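Local coordinates for protein glutamine synthetase (Streptomyces coelicolor, PDB 4BAX) that belongs to the glutamine synthetase family, pairing a beta-grasp domain with a larger catalytic domain in an assembly of ten identical subunits, at residues S292-I300 / G310-N318; K259-Y267 / V326-C334. All coordinates share one frame; numbering follows the deposited sequence.

Contact 1. Residues S292-I300 / G310-N318; sequences SDRGASVRI and GYIEDRRPN
Val-298 and Arg-299 pair with Asp-314 and Glu-313 as antiparallel strands, 298-300 and 312-314 approaching to 4.7 Å between axes at 156°. Arg-299 and Glu-313 form the hydrogen-bonded pair, with Arg-299 N to Glu-313 O at 2.7 Å and Glu-313 N to Arg-299 O returning the bond; Arg-315 N continues the ladder to Ser-297 O.

On the face carrying Arg-299 and Glu-313, one carboxylate oxygen collects two arginines. Arg-299 leaves with CG anti to its own N (chi1 170°) and bends at chi3, which brings NE to 2.9 Å from Glu-313 OE1 in a salt bridge whose hydrogen bond is weak. The planes of the Arg-299 guanidinium and the Glu-313 carboxylate are inclined by only 11°. Arg-315 NH1 reaches the same OE1 at 2.7 Å, from above the carboxylate plane, and also lies over one face of the Arg-299 guanidinium; the shared negative charge presumably offsets the closeness of the two cations. Arg-294 CA lies over one face of the Arg-315 guanidinium, offset toward its rim.

On the face of Val-298 and Asp-314, Val-298 CG1 packs 4.2 Å from Ile-312 CB. Arg-316 grips Asp-314 side-on through NE and NH2, and Asp-314 OD2 is also hydrogen-bonded to Tyr-267 OH. Just beyond the strands, Arg-316 CD lies 3.7 Å from Ser-297 CB.

Arg-294 leads away to a salt bridge with Asp-43 of the second subunit. Strand 298-300 runs parallel to 289-291, strand 312-314 antiparallel to 231-236, and helix 244-253 covers Ile-300 and Ile-312.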
ATOM      1  N   SER A 292      49.356  -8.133 -21.768  1.00 47.21           N
ATOM      2  CA  SER A 292      47.995  -8.630 -21.941  1.00 49.11           C
ATOM      3  C   SER A 292      47.494  -9.390 -20.702  1.00 49.60           C
ATOM      4  O   SER A 292      46.535 -10.164 -20.772  1.00 49.05           O
ATOM      5  CB  SER A 292      47.901  -9.514 -23.193  1.00 50.81           C
ATOM      6  OG  SER A 292      46.585 -10.012 -23.391  1.00 51.93           O
ATOM      7  N   ASP A 293      48.132  -9.141 -19.564  1.00 50.90           N
ATOM      8  CA  ASP A 293      47.803  -9.846 -18.335  1.00 52.30           C
ATOM      9  C   ASP A 293      46.836  -9.038 -17.474  1.00 53.56           C
ATOM     10  O   ASP A 293      47.217  -8.068 -16.809  1.00 53.76           O
ATOM     11  CB  ASP A 293      49.076 -10.131 -17.547  1.00 52.58           C
ATOM     12  CG  ASP A 293      48.841 -11.054 -16.374  1.00 52.99           C
ATOM     13  OD1 ASP A 293      47.672 -11.432 -16.116  1.00 52.85           O
ATOM     14  OD2 ASP A 293      49.841 -11.449 -15.738  1.00 53.43           O
ATOM     15  N   ARG A 294      45.583  -9.478 -17.463  1.00 54.16           N
ATOM     16  CA  ARG A 294      44.557  -8.799 -16.700  1.00 54.56           C
ATOM     17  C   ARG A 294      44.671  -9.134 -15.216  1.00 52.90           C
ATOM     18  O   ARG A 294      44.025  -8.493 -14.393  1.00 52.89           O
ATOM     19  CB  ARG A 294      43.172  -9.144 -17.233  1.00 57.00           C
ATOM     20  CG  ARG A 294      42.847  -8.584 -18.611  1.00 59.52           C
ATOM     21  CD  ARG A 294      41.429  -9.019 -18.981  1.00 62.10           C
ATOM     22  NE  ARG A 294      41.324  -9.672 -20.294  1.00 64.54           N
ATOM     23  CZ  ARG A 294      41.789 -10.894 -20.585  1.00 66.47           C
ATOM     24  NH1 ARG A 294      42.442 -11.615 -19.676  1.00 67.16           N
ATOM     25  NH2 ARG A 294      41.633 -11.388 -21.811  1.00 67.10           N
ATOM     26  N   GLY A 295      45.482 -10.140 -14.880  1.00 51.04           N
ATOM     27  CA  GLY A 295      45.720 -10.511 -13.489  1.00 48.72           C
ATOM     28  C   GLY A 295      46.905  -9.786 -12.855  1.00 46.69           C
ATOM     29  O   GLY A 295      47.108  -9.839 -11.641  1.00 46.53           O
ATOM     30  N   ALA A 296      47.689  -9.098 -13.681  1.00 44.46           N
ATOM     31  CA  ALA A 296      48.837  -8.321 -13.206  1.00 41.82           C
ATOM     32  C   ALA A 296      48.476  -6.973 -12.533  1.00 38.71           C
ATOM     33  O   ALA A 296      47.379  -6.441 -12.714  1.00 36.32           O
ATOM     34  CB  ALA A 296      49.811  -8.092 -14.356  1.00 42.56           C
ATOM     35  N   SER A 297      49.397  -6.441 -11.735  1.00 38.63           N
ATOM     36  CA  SER A 297      49.209  -5.111 -11.142  1.00 39.84           C
ATOM     37  C   SER A 297      49.180  -4.037 -12.263  1.00 31.83           C
ATOM     38  O   SER A 297      48.337  -3.121 -12.287  1.00 31.39           O
ATOM     39  CB  SER A 297      50.352  -4.799 -10.159  1.00 40.85           C
ATOM     40  OG  SER A 297      50.343  -5.661  -9.031  1.00 41.52           O
ATOM     41  N   VAL A 298      50.095  -4.189 -13.207  1.00 31.91           N
ATOM     42  CA  VAL A 298      50.170  -3.306 -14.348  1.00 32.22           C
ATOM     43  C   VAL A 298      50.122  -4.125 -15.636  1.00 33.64           C
ATOM     44  O   VAL A 298      50.841  -5.117 -15.791  1.00 34.04           O
ATOM     45  CB  VAL A 298      51.465  -2.476 -14.305  1.00 31.25           C
ATOM     46  CG1 VAL A 298      51.827  -1.933 -15.679  1.00 31.26           C
ATOM     47  CG2 VAL A 298      51.340  -1.386 -13.274  1.00 30.48           C
ATOM     48  N   ARG A 299      49.285  -3.697 -16.571  1.00 34.31           N
ATOM     49  CA  ARG A 299      49.184  -4.412 -17.827  1.00 35.08           C
ATOM     50  C   ARG A 299      49.788  -3.620 -19.003  1.00 34.83           C
ATOM     51  O   ARG A 299      49.619  -2.396 -19.105  1.00 34.23           O
ATOM     52  CB  ARG A 299      47.724  -4.771 -18.129  1.00 35.86           C
ATOM     53  CG  ARG A 299      47.532  -5.315 -19.540  1.00 37.12           C
ATOM     54  CD  ARG A 299      46.128  -5.789 -19.812  1.00 38.60           C
ATOM     55  NE  ARG A 299      45.231  -4.684 -20.124  1.00 40.23           N
ATOM     56  CZ  ARG A 299      44.095  -4.827 -20.803  1.00 41.78           C
ATOM     57  NH1 ARG A 299      43.742  -6.028 -21.256  1.00 42.45           N
ATOM     58  NH2 ARG A 299      43.318  -3.773 -21.048  1.00 41.92           N
ATOM     59  N   ILE A 300      50.511  -4.339 -19.861  1.00 34.99           N
ATOM     60  CA  ILE A 300      50.948  -3.826 -21.152  1.00 35.12           C
ATOM     61  C   ILE A 300      50.047  -4.387 -22.235  1.00 35.90           C
ATOM     62  O   ILE A 300      50.115  -5.580 -22.554  1.00 36.32           O
ATOM     63  CB  ILE A 300      52.400  -4.248 -21.470  1.00 34.21           C
ATOM     64  CG1 ILE A 300      53.375  -3.607 -20.477  1.00 32.80           C
ATOM     65  CG2 ILE A 300      52.761  -3.887 -22.908  1.00 34.46           C
ATOM     66  CD1 ILE A 300      54.621  -4.411 -20.255  1.00 32.20           C
ATOM     67  N   GLY A 310      53.785   2.925 -27.020  1.00 44.10           N
ATOM     68  CA  GLY A 310      52.469   3.053 -26.416  1.00 42.30           C
ATOM     69  C   GLY A 310      52.444   3.607 -25.004  1.00 40.44           C
ATOM     70  O   GLY A 310      53.061   4.639 -24.709  1.00 40.09           O
ATOM     71  N   TYR A 311      51.662   2.949 -24.149  1.00 39.26           N
ATOM     72  CA  TYR A 311      51.451   3.354 -22.751  1.00 37.62           C
ATOM     73  C   TYR A 311      51.395   2.101 -21.903  1.00 36.85           C
ATOM     74  O   TYR A 311      51.397   0.987 -22.428  1.00 36.64           O
ATOM     75  CB  TYR A 311      50.124   4.119 -22.616  1.00 36.40           C
ATOM     76  CG  TYR A 311      48.922   3.296 -23.051  1.00 35.80           C
ATOM     77  CD1 TYR A 311      48.635   3.127 -24.410  1.00 35.85           C
ATOM     78  CD2 TYR A 311      48.123   2.618 -22.131  1.00 35.26           C
ATOM     79  CE1 TYR A 311      47.555   2.352 -24.839  1.00 35.71           C
ATOM     80  CE2 TYR A 311      47.024   1.839 -22.559  1.00 35.15           C
ATOM     81  CZ  TYR A 311      46.750   1.706 -23.920  1.00 35.25           C
ATOM     82  OH  TYR A 311      45.682   0.949 -24.396  1.00 34.82           O
ATOM     83  N   ILE A 312      51.271   2.282 -20.594  1.00 36.48           N
ATOM     84  CA  ILE A 312      51.025   1.151 -19.713  1.00 35.94           C
ATOM     85  C   ILE A 312      49.755   1.429 -18.923  1.00 35.20           C
ATOM     86  O   ILE A 312      49.373   2.590 -18.730  1.00 35.25           O
ATOM     87  CB  ILE A 312      52.212   0.862 -18.749  1.00 20.29           C
ATOM     88  CG1 ILE A 312      52.464   2.047 -17.819  1.00 22.39           C
ATOM     89  CG2 ILE A 312      53.474   0.497 -19.522  1.00 20.45           C
ATOM     90  CD1 ILE A 312      53.603   1.816 -16.827  1.00 22.48           C
ATOM     91  N   GLU A 313      49.132   0.365 -18.430  1.00 34.55           N
ATOM     92  CA  GLU A 313      47.887   0.474 -17.697  1.00 34.02           C
ATOM     93  C   GLU A 313      48.101  -0.016 -16.279  1.00 33.21           C
ATOM     94  O   GLU A 313      48.462  -1.170 -16.049  1.00 32.83           O
ATOM     95  CB  GLU A 313      46.807  -0.360 -18.388  1.00 34.91           C
ATOM     96  CG  GLU A 313      45.527  -0.495 -17.577  1.00 35.88           C
ATOM     97  CD  GLU A 313      44.554  -1.492 -18.195  1.00 37.00           C
ATOM     98  OE1 GLU A 313      44.768  -2.716 -18.026  1.00 37.06           O
ATOM     99  OE2 GLU A 313      43.561  -1.051 -18.819  1.00 37.53           O
ATOM    100  N   ASP A 314      47.882   0.883 -15.328  1.00 33.15           N
ATOM    101  CA  ASP A 314      47.952   0.531 -13.926  1.00 33.09           C
ATOM    102  C   ASP A 314      46.560   0.148 -13.451  1.00 33.37           C
ATOM    103  O   ASP A 314      45.663   1.004 -13.392  1.00 33.51           O
ATOM    104  CB  ASP A 314      48.482   1.716 -13.116  1.00 32.62           C
ATOM    105  CG  ASP A 314      48.850   1.332 -11.685  1.00 32.57           C
ATOM    106  OD1 ASP A 314      48.370   0.277 -11.217  1.00 32.63           O
ATOM    107  OD2 ASP A 314      49.608   2.081 -11.015  1.00 32.48           O
ATOM    108  N   ARG A 315      46.388  -1.135 -13.119  1.00 33.38           N
ATOM    109  CA  ARG A 315      45.072  -1.663 -12.761  1.00 33.27           C
ATOM    110  C   ARG A 315      44.789  -1.609 -11.244  1.00 32.80           C
ATOM    111  O   ARG A 315      43.702  -1.986 -10.805  1.00 33.22           O
ATOM    112  CB  ARG A 315      44.930  -3.097 -13.282  1.00 33.63           C
ATOM    113  CG  ARG A 315      45.216  -3.236 -14.778  1.00 34.28           C
ATOM    114  CD  ARG A 315      45.219  -4.699 -15.227  1.00 35.43           C
ATOM    115  NE  ARG A 315      43.905  -5.306 -15.032  1.00 36.75           N
ATOM    116  CZ  ARG A 315      42.885  -5.196 -15.889  1.00 37.67           C
ATOM    117  NH1 ARG A 315      43.036  -4.528 -17.034  1.00 37.80           N
ATOM    118  NH2 ARG A 315      41.716  -5.781 -15.622  1.00 37.95           N
ATOM    119  N   ARG A 316      45.761  -1.161 -10.456  1.00 32.06           N
ATOM    120  CA  ARG A 316      45.617  -1.074  -8.993  1.00 31.76           C
ATOM    121  C   ARG A 316      44.694   0.029  -8.389  1.00 28.19           C
ATOM    122  O   ARG A 316      44.057  -0.228  -7.371  1.00 29.26           O
ATOM    123  CB  ARG A 316      46.991  -1.001  -8.342  1.00 31.60           C
ATOM    124  CG  ARG A 316      47.819  -2.252  -8.542  1.00 31.29           C
ATOM    125  CD  ARG A 316      49.211  -2.030  -8.030  1.00 31.19           C
ATOM    126  NE  ARG A 316      49.866  -1.015  -8.852  1.00 31.18           N
ATOM    127  CZ  ARG A 316      51.006  -0.418  -8.520  1.00 31.42           C
ATOM    128  NH1 ARG A 316      51.618  -0.753  -7.389  1.00 31.54           N
ATOM    129  NH2 ARG A 316      51.544   0.502  -9.321  1.00 31.34           N
ATOM    130  N   PRO A 317      44.635   1.241  -8.971  1.00 27.02           N
ATOM    131  CA  PRO A 317      43.875   2.267  -8.221  1.00 25.98           C
ATOM    132  C   PRO A 317      42.367   1.990  -8.072  1.00 25.81           C
ATOM    133  O   PRO A 317      41.683   1.499  -8.989  1.00 25.03           O
ATOM    134  CB  PRO A 317      44.124   3.563  -9.021  1.00 25.45           C
ATOM    135  CG  PRO A 317      45.343   3.281  -9.867  1.00 25.82           C
ATOM    136  CD  PRO A 317      45.276   1.800 -10.181  1.00 26.60           C
ATOM    137  N   ASN A 318      41.859   2.279  -6.875  1.00 26.21           N
ATOM    138  CA  ASN A 318      40.437   2.137  -6.581  1.00 26.35           C
ATOM    139  C   ASN A 318      39.625   3.212  -7.265  1.00 25.89           C
ATOM    140  O   ASN A 318      40.176   4.245  -7.636  1.00 25.29           O
ATOM    141  CB  ASN A 318      40.209   2.286  -5.093  1.00 27.03           C
ATOM    142  CG  ASN A 318      40.479   1.023  -4.328  1.00 27.86           C
ATOM    143  OD1 ASN A 318      40.932  -0.001  -4.886  1.00 28.45           O
ATOM    144  ND2 ASN A 318      40.193   1.076  -3.030  1.00 27.75           N
TER

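Contact 2. Residues K259-Y267 / V326-C334; sequences KPMDHVKNY and VTRLLVDTC
His-263 reaches from the short helix 259-264 to Leu-329 and Thr-333 on the nearly antiparallel helix 323-341. From CB the side chain turns with CG anti to the carbonyl carbon (chi1 -72°). ND1 gives its hydrogen to Tyr-267 OH at 3.0 Å, almost exactly in the ring plane; the same hydroxyl is hydrogen-bonded to Asp-314. CE1 comes next, 3.5 Å from the backbone Leu-329 O and close to Leu-330 CD2. At the tip, NE2 meets Thr-333 OG1 at 2.9 Å in a nearly straight hydrogen bond (175°) lying at the ring edge, and His-263 CD2 lies on that side too, 3.9 Å from Thr-333 OG1. Leu-329 CB sits over one face, offset toward the rim, in a CH-pi contact 4.0 Å from the centroid of the His-263 ring.

Further along, Leu-329 CD1 packs 3.6 Å from Asn-266 CB, and a bond from Asn-266 ND2 to Asp-262 O ties the Asn-266 amide back to helix 259-264. Tyr-267 crosses Val-326 at about a right angle, its CE1 3.5 Å from Val-326 CG2. At the other end the aliphatic part of Lys-259 runs past Thr-333, with CD 3.5 Å from Thr-333 OG1.

Both imidazole nitrogens are thus engaged from the edge, by a tyrosine of its own segment and a threonine of the partner helix, which fixes the rotation of the ring; either His-263 NE2 or Thr-333 OG1 could be the donor between them.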
ATOM      1  N   LYS A 259      58.048   1.210  -3.677  1.00 37.26           N
ATOM      2  CA  LYS A 259      57.083   1.818  -4.607  1.00 37.00           C
ATOM      3  C   LYS A 259      55.737   1.078  -4.675  1.00 36.77           C
ATOM      4  O   LYS A 259      54.687   1.713  -4.797  1.00 37.11           O
ATOM      5  CB  LYS A 259      57.682   1.953  -6.016  1.00 36.82           C
ATOM      6  CG  LYS A 259      58.965   2.770  -6.069  1.00 36.80           C
ATOM      7  CD  LYS A 259      58.788   4.199  -5.593  1.00 36.39           C
ATOM      8  CE  LYS A 259      60.087   4.971  -5.780  1.00 35.79           C
ATOM      9  NZ  LYS A 259      60.179   6.078  -4.818  1.00 35.36           N
ATOM     10  N   PRO A 260      55.755  -0.270  -4.603  1.00 36.26           N
ATOM     11  CA  PRO A 260      54.435  -0.937  -4.629  1.00 35.58           C
ATOM     12  C   PRO A 260      53.551  -0.566  -3.436  1.00 35.63           C
ATOM     13  O   PRO A 260      52.391  -0.145  -3.614  1.00 35.30           O
ATOM     14  CB  PRO A 260      54.809  -2.423  -4.572  1.00 35.27           C
ATOM     15  CG  PRO A 260      56.161  -2.464  -5.276  1.00 35.53           C
ATOM     16  CD  PRO A 260      56.863  -1.239  -4.773  1.00 35.93           C
ATOM     17  N   MET A 261      54.128  -0.634  -2.235  1.00 35.88           N
ATOM     18  CA  MET A 261      53.400  -0.227  -1.044  1.00 35.95           C
ATOM     19  C   MET A 261      53.124   1.271  -1.001  1.00 35.65           C
ATOM     20  O   MET A 261      52.033   1.683  -0.616  1.00 35.14           O
ATOM     21  CB  MET A 261      54.159  -0.670   0.216  1.00 36.63           C
ATOM     22  CG  MET A 261      53.598  -1.893   0.936  1.00 36.86           C
ATOM     23  SD  MET A 261      52.366  -2.832   0.018  1.00 88.19           S
ATOM     24  CE  MET A 261      50.873  -2.065   0.657  1.00 39.87           C
ATOM     25  N   ASP A 262      54.067   2.066  -1.498  1.00 36.05           N
ATOM     26  CA  ASP A 262      53.922   3.516  -1.534  1.00 36.74           C
ATOM     27  C   ASP A 262      52.706   3.934  -2.364  1.00 35.88           C
ATOM     28  O   ASP A 262      51.926   4.799  -1.948  1.00 35.42           O
ATOM     29  CB  ASP A 262      55.178   4.152  -2.128  1.00 38.58           C
ATOM     30  CG  ASP A 262      56.329   4.211  -1.142  1.00 40.32           C
ATOM     31  OD1 ASP A 262      56.106   3.961   0.071  1.00 41.07           O
ATOM     32  OD2 ASP A 262      57.454   4.529  -1.581  1.00 41.00           O
ATOM     33  N   HIS A 263      52.545   3.309  -3.536  1.00 35.67           N
ATOM     34  CA  HIS A 263      51.381   3.565  -4.387  1.00 35.66           C
ATOM     35  C   HIS A 263      50.105   2.984  -3.774  1.00 36.01           C
ATOM     36  O   HIS A 263      49.088   3.673  -3.625  1.00 36.45           O
ATOM     37  CB  HIS A 263      51.590   2.994  -5.796  1.00 35.01           C
ATOM     38  CG  HIS A 263      52.579   3.754  -6.622  1.00 34.44           C
ATOM     39  ND1 HIS A 263      52.282   4.232  -7.881  1.00 33.87           N
ATOM     40  CD2 HIS A 263      53.867   4.097  -6.380  1.00 34.48           C
ATOM     41  CE1 HIS A 263      53.339   4.855  -8.370  1.00 33.93           C
ATOM     42  NE2 HIS A 263      54.316   4.786  -7.480  1.00 34.22           N
ATOM     43  N   VAL A 264      50.171   1.711  -3.402  1.00 35.33           N
ATOM     44  CA  VAL A 264      48.985   1.002  -2.965  1.00 34.30           C
ATOM     45  C   VAL A 264      48.381   1.640  -1.724  1.00 32.80           C
ATOM     46  O   VAL A 264      47.150   1.788  -1.612  1.00 32.05           O
ATOM     47  CB  VAL A 264      49.278  -0.493  -2.760  1.00 35.23           C
ATOM     48  CG1 VAL A 264      48.267  -1.136  -1.804  1.00 35.26           C
ATOM     49  CG2 VAL A 264      49.334  -1.240  -4.115  1.00 35.43           C
ATOM     50  N   LYS A 265      49.239   2.165  -0.850  1.00 32.90           N
ATOM     51  CA  LYS A 265      48.651   2.808   0.369  1.00 33.36           C
ATOM     52  C   LYS A 265      48.060   4.175   0.114  1.00 33.29           C
ATOM     53  O   LYS A 265      47.464   4.773   1.029  1.00 32.97           O
ATOM     54  CB  LYS A 265      49.679   2.925   1.514  1.00 34.03           C
ATOM     55  CG  LYS A 265      50.834   3.881   1.249  1.00 35.88           C
ATOM     56  CD  LYS A 265      51.758   3.989   2.458  1.00 37.44           C
ATOM     57  CE  LYS A 265      53.071   4.771   2.239  1.00 39.12           C
ATOM     58  NZ  LYS A 265      53.449   5.057   3.630  1.00 40.10           N
ATOM     59  N   ASN A 266      48.188   4.679  -1.106  1.00 33.10           N
ATOM     60  CA  ASN A 266      47.582   5.955  -1.506  1.00 33.04           C
ATOM     61  C   ASN A 266      46.560   5.795  -2.613  1.00 32.54           C
ATOM     62  O   ASN A 266      46.108   6.785  -3.214  1.00 32.23           O
ATOM     63  CB  ASN A 266      48.659   6.953  -1.953  1.00 33.58           C
ATOM     64  CG  ASN A 266      49.516   7.431  -0.838  1.00 34.20           C
ATOM     65  OD1 ASN A 266      49.099   8.276  -0.054  1.00 34.34           O
ATOM     66  ND2 ASN A 266      50.725   6.893  -0.740  1.00 34.75           N
ATOM     67  N   TYR A 267      46.191   4.547  -2.873  1.00 32.00           N
ATOM     68  CA  TYR A 267      45.360   4.223  -4.024  1.00 31.36           C
ATOM     69  C   TYR A 267      43.887   4.072  -3.672  1.00 31.11           C
ATOM     70  O   TYR A 267      43.098   3.572  -4.478  1.00 31.03           O
ATOM     71  CB  TYR A 267      45.873   2.953  -4.697  1.00 30.92           C
ATOM     72  CG  TYR A 267      46.841   3.180  -5.831  1.00 30.83           C
ATOM     73  CD1 TYR A 267      47.407   4.429  -6.068  1.00 30.89           C
ATOM     74  CD2 TYR A 267      47.193   2.136  -6.671  1.00 30.86           C
ATOM     75  CE1 TYR A 267      48.310   4.617  -7.123  1.00 30.90           C
ATOM     76  CE2 TYR A 267      48.074   2.316  -7.730  1.00 30.80           C
ATOM     77  CZ  TYR A 267      48.634   3.546  -7.952  1.00 30.84           C
ATOM     78  OH  TYR A 267      49.517   3.674  -9.005  1.00 31.00           O
ATOM     79  N   VAL A 326      47.218   9.767  -7.477  1.00 27.97           N
ATOM     80  CA  VAL A 326      47.673   8.686  -8.350  1.00 27.73           C
ATOM     81  C   VAL A 326      48.528   9.233  -9.491  1.00 27.88           C
ATOM     82  O   VAL A 326      49.570   8.657  -9.830  1.00 27.81           O
ATOM     83  CB  VAL A 326      46.513   7.780  -8.851  1.00 19.59           C
ATOM     84  CG1 VAL A 326      45.435   8.585  -9.621  1.00 19.68           C
ATOM     85  CG2 VAL A 326      47.053   6.625  -9.662  1.00 19.29           C
ATOM     86  N   THR A 327      48.124  10.381 -10.029  1.00 28.63           N
ATOM     87  CA  THR A 327      48.904  11.018 -11.089  1.00 29.69           C
ATOM     88  C   THR A 327      50.279  11.472 -10.560  1.00 30.36           C
ATOM     89  O   THR A 327      51.307  11.209 -11.201  1.00 31.10           O
ATOM     90  CB  THR A 327      48.161  12.241 -11.742  1.00 32.59           C
ATOM     91  OG1 THR A 327      47.725  13.166 -10.735  1.00 32.63           O
ATOM     92  CG2 THR A 327      46.979  11.802 -12.611  1.00 32.47           C
ATOM     93  N   ARG A 328      50.311  12.061  -9.359  1.00 30.21           N
ATOM     94  CA  ARG A 328      51.576  12.548  -8.784  1.00 30.70           C
ATOM     95  C   ARG A 328      52.565  11.397  -8.588  1.00 30.84           C
ATOM     96  O   ARG A 328      53.743  11.499  -8.974  1.00 30.64           O
ATOM     97  CB  ARG A 328      51.329  13.259  -7.446  1.00 31.02           C
ATOM     98  CG  ARG A 328      52.512  14.114  -6.953  1.00 31.73           C
ATOM     99  CD  ARG A 328      53.013  13.738  -5.559  1.00 32.36           C
ATOM    100  NE  ARG A 328      51.907  13.582  -4.627  1.00 33.44           N
ATOM    101  CZ  ARG A 328      51.962  12.862  -3.512  1.00 34.40           C
ATOM    102  NH1 ARG A 328      53.083  12.242  -3.177  1.00 34.64           N
ATOM    103  NH2 ARG A 328      50.891  12.775  -2.723  1.00 34.82           N
ATOM    104  N   LEU A 329      52.054  10.298  -8.025  1.00 30.63           N
ATOM    105  CA  LEU A 329      52.842   9.127  -7.684  1.00 30.43           C
ATOM    106  C   LEU A 329      53.430   8.442  -8.916  1.00 30.41           C
ATOM    107  O   LEU A 329      54.600   8.027  -8.915  1.00 29.98           O
ATOM    108  CB  LEU A 329      51.977   8.135  -6.904  1.00 30.52           C
ATOM    109  CG  LEU A 329      51.612   8.515  -5.473  1.00 30.59           C
ATOM    110  CD1 LEU A 329      50.707   7.463  -4.855  1.00 30.87           C
ATOM    111  CD2 LEU A 329      52.886   8.684  -4.663  1.00 30.47           C
ATOM    112  N   LEU A 330      52.609   8.308  -9.955  1.00 30.99           N
ATOM    113  CA  LEU A 330      53.063   7.684 -11.192  1.00 31.66           C
ATOM    114  C   LEU A 330      54.145   8.531 -11.854  1.00 31.96           C
ATOM    115  O   LEU A 330      55.136   7.994 -12.342  1.00 31.95           O
ATOM    116  CB  LEU A 330      51.894   7.457 -12.145  1.00 31.55           C
ATOM    117  CG  LEU A 330      51.106   6.206 -11.768  1.00 31.54           C
ATOM    118  CD1 LEU A 330      49.780   6.122 -12.537  1.00 31.36           C
ATOM    119  CD2 LEU A 330      51.979   4.956 -11.991  1.00 31.57           C
ATOM    120  N   VAL A 331      53.957   9.845 -11.867  1.00 32.50           N
ATOM    121  CA  VAL A 331      54.972  10.735 -12.421  1.00 33.20           C
ATOM    122  C   VAL A 331      56.259  10.679 -11.601  1.00 34.73           C
ATOM    123  O   VAL A 331      57.349  10.558 -12.160  1.00 35.51           O
ATOM    124  CB  VAL A 331      54.474  12.173 -12.476  1.00 32.41           C
ATOM    125  CG1 VAL A 331      55.623  13.135 -12.638  1.00 32.14           C
ATOM    126  CG2 VAL A 331      53.465  12.324 -13.606  1.00 32.43           C
ATOM    127  N   ASP A 332      56.141  10.712 -10.280  1.00 35.13           N
ATOM    128  CA  ASP A 332      57.338  10.714  -9.453  1.00 35.60           C
ATOM    129  C   ASP A 332      58.107   9.434  -9.714  1.00 34.52           C
ATOM    130  O   ASP A 332      59.282   9.466 -10.068  1.00 34.60           O
ATOM    131  CB  ASP A 332      56.988  10.802  -7.963  1.00 36.83           C
ATOM    132  CG  ASP A 332      58.184  11.228  -7.106  1.00 38.08           C
ATOM    133  OD1 ASP A 332      59.327  10.884  -7.452  1.00 38.90           O
ATOM    134  OD2 ASP A 332      57.988  11.939  -6.100  1.00 38.29           O
ATOM    135  N   THR A 333      57.427   8.309  -9.589  1.00 33.63           N
ATOM    136  CA  THR A 333      58.121   7.047  -9.713  1.00 33.60           C
ATOM    137  C   THR A 333      58.658   6.786 -11.118  1.00 33.69           C
ATOM    138  O   THR A 333      59.868   6.644 -11.313  1.00 33.54           O
ATOM    139  CB  THR A 333      57.212   5.877  -9.237  1.00 30.01           C
ATOM    140  OG1 THR A 333      56.887   6.040  -7.846  1.00 29.70           O
ATOM    141  CG2 THR A 333      57.865   4.513  -9.491  1.00 30.05           C
ATOM    142  N   CYS A 334      57.776   6.827 -12.107  1.00 34.17           N
ATOM    143  CA  CYS A 334      58.154   6.458 -13.464  1.00 34.88           C
ATOM    144  C   CYS A 334      59.107   7.439 -14.150  1.00 34.84           C
ATOM    145  O   CYS A 334      60.151   7.029 -14.671  1.00 34.28           O
ATOM    146  CB  CYS A 334      56.902   6.248 -14.324  1.00 35.03           C
ATOM    147  SG  CYS A 334      55.794   4.957 -13.725  1.00 50.06           S
TER
HETATM  148  O   HOH W   1      57.452   7.629  -6.094  1.00 47.58           O

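How the contacts relate
Tyr-267 joins the two contacts, whose centres lie 14 Å apart. Its OH, the acceptor for His-263 in contact 2, is also 2.6 Å from Asp-314 OD2 of contact 1, a probable hydrogen bond, so a polar chain runs from Thr-333 through His-263 and Tyr-267 to the Asp-314/Arg-316 pair. The ring of Tyr-267 also packs on Arg-316, with CE2 3.5 Å from Arg-316 CB, and on Pro-317; Asn-318 N lies 3.0 Å from Tyr-267 O. In sequence, contact 1 is nested inside the loop closed by contact 2, and helix 323-341 is the next secondary-structure element after strand 312-314. That helix lies against strand 231-236, the neighbour of strand 312-314 in the sheet.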